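Local structure of PAN2-PAN3 deadenylation complex catalytic subunit pan2 (4CZW) at residues H58-L63 and P264-L269. The protein probably serves as the catalytic subunit of the PAN deadenylation complex, an exonuclease that shortens the poly(A) tails of mRNA and releases 5'-AMP. Sequence-based numbering, arbitrary orientation.
Sequences HYTPLL and PAVLAL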
# COMPACT_ATOMS: atom_id res chain seq x y z
N HIS A 58 -6.59 1.99 1.15
CA HIS A 58 -6.52 0.80 2.00
C HIS A 58 -7.82 0.54 2.75
O HIS A 58 -8.23 -0.61 2.93
CB HIS A 58 -5.37 0.93 3.01
CG HIS A 58 -5.35 -0.16 4.04
ND1 HIS A 58 -5.72 0.05 5.35
CD2 HIS A 58 -5.01 -1.47 3.95
CE1 HIS A 58 -5.61 -1.08 6.02
NE2 HIS A 58 -5.18 -2.01 5.20
N TYR A 59 -8.47 1.61 3.19
CA TYR A 59 -9.72 1.49 3.93
C TYR A 59 -10.92 1.56 2.98
O TYR A 59 -12.05 1.80 3.40
CB TYR A 59 -9.82 2.56 5.01
CG TYR A 59 -8.81 2.36 6.12
CD1 TYR A 59 -9.06 1.47 7.16
CD2 TYR A 59 -7.61 3.05 6.12
CE1 TYR A 59 -8.14 1.28 8.17
CE2 TYR A 59 -6.68 2.87 7.13
CZ TYR A 59 -6.95 1.98 8.15
OH TYR A 59 -6.03 1.79 9.16
N THR A 60 -10.64 1.35 1.70
CA THR A 60 -11.68 1.17 0.70
C THR A 60 -11.76 -0.32 0.38
O THR A 60 -10.97 -0.82 -0.42
CB THR A 60 -11.41 1.97 -0.58
OG1 THR A 60 -11.16 3.34 -0.25
CG2 THR A 60 -12.60 1.90 -1.53
N PRO A 61 -12.71 -1.03 1.01
CA PRO A 61 -12.86 -2.49 0.98
C PRO A 61 -12.70 -3.11 -0.41
O PRO A 61 -12.04 -4.14 -0.54
CB PRO A 61 -14.29 -2.70 1.50
CG PRO A 61 -14.50 -1.56 2.43
CD PRO A 61 -13.77 -0.39 1.82
N LEU A 62 -13.30 -2.49 -1.42
CA LEU A 62 -13.21 -3.00 -2.78
C LEU A 62 -11.80 -2.88 -3.35
O LEU A 62 -11.37 -3.72 -4.14
CB LEU A 62 -14.20 -2.28 -3.70
CG LEU A 62 -15.67 -2.61 -3.46
CD1 LEU A 62 -16.56 -1.81 -4.41
CD2 LEU A 62 -15.91 -4.10 -3.63
N LEU A 63 -11.08 -1.85 -2.93
CA LEU A 63 -9.71 -1.64 -3.40
C LEU A 63 -8.73 -2.56 -2.68
O LEU A 63 -7.82 -3.10 -3.31
CB LEU A 63 -9.29 -0.18 -3.20
CG LEU A 63 -9.95 0.85 -4.12
CD1 LEU A 63 -9.38 2.24 -3.87
CD2 LEU A 63 -9.77 0.45 -5.58
N PRO A 264 -18.66 3.65 -11.74
CA PRO A 264 -17.82 2.64 -11.08
C PRO A 264 -18.26 2.35 -9.64
O PRO A 264 -18.85 3.20 -8.99
CB PRO A 264 -16.43 3.28 -11.10
CG PRO A 264 -16.69 4.74 -11.15
CD PRO A 264 -17.92 4.90 -11.99
N ALA A 265 -17.95 1.14 -9.17
CA ALA A 265 -18.24 0.76 -7.80
C ALA A 265 -17.38 1.56 -6.84
O ALA A 265 -17.79 1.88 -5.72
CB ALA A 265 -18.02 -0.73 -7.60
N VAL A 266 -16.16 1.88 -7.28
CA VAL A 266 -15.27 2.76 -6.53
C VAL A 266 -15.19 4.11 -7.23
O VAL A 266 -14.72 4.21 -8.36
CB VAL A 266 -13.86 2.16 -6.40
CG1 VAL A 266 -12.93 3.15 -5.72
CG2 VAL A 266 -13.90 0.85 -5.63
N LEU A 267 -15.65 5.15 -6.54
CA LEU A 267 -15.74 6.48 -7.15
C LEU A 267 -14.66 7.42 -6.63
O LEU A 267 -14.83 8.06 -5.59
CB LEU A 267 -17.13 7.08 -6.89
CG LEU A 267 -17.46 8.38 -7.62
CD1 LEU A 267 -17.42 8.18 -9.13
CD2 LEU A 267 -18.82 8.90 -7.19
N ALA A 268 -13.56 7.51 -7.36
CA ALA A 268 -12.48 8.44 -7.02
C ALA A 268 -12.73 9.79 -7.68
O ALA A 268 -13.03 9.87 -8.87
CB ALA A 268 -11.14 7.87 -7.45
N LEU A 269 -12.58 10.86 -6.90
CA LEU A 269 -12.90 12.20 -7.39
C LEU A 269 -11.80 13.22 -7.11
O LEU A 269 -11.32 13.34 -5.99
CB LEU A 269 -14.21 12.69 -6.77
CG LEU A 269 -15.46 11.84 -7.01
CD1 LEU A 269 -16.64 12.38 -6.22
CD2 LEU A 269 -15.78 11.78 -8.50
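Val266 and Leu62 make the close part of this contact, with Val266 CG2 3.7 Å from Leu62 CB. The two side chains run past each other in opposite directions, which lets Leu62 CD1 continue beyond the valine and end 3.7 Å from Ala265 CB. With CG1 anti to the backbone N (chi1 175°), Val266 turns that methyl to Leu63 and CG2 to Leu62. The Leu63 side is looser. Leu63 CG and Leu63 CD1 each lie 4.1 Å from Val266 CG1, and Leu63 CD2 is 4.1 Å from Val266 CG2, so the isobutyl end spans both methyls. Loosest is Thr60, whose CG2 stays 4.4 Å from Val266 CG1; its OG1 turns to the carbonyl oxygen of Val56 instead. No solvent side appears, since all five touching residues are buried: Leu180 of helix 172-180 touches both Leu63 and Val266, and Met391 of strand 385-394 touches Thr60 and Val266. Replacing Leu63 with an alanine removes CG and both methyls from Val266 CG1 and CG2 and would probably leave a gap beside Val266 and Leu180. The segments join the start of helix 61-71, which carries the zinc ligand His70 further along, to the start of strand 266-270 in the mixed sheet of the USP-like domain, predicted to be a catalytically inactive scaffold. No hydrogen bond crosses the interface, and every contact within 4.5 Å is carbon to carbon, which implies that shape fit and exclusion of water, rather than polar pairing, hold the helix start and its preceding turn against the beginning of the strand.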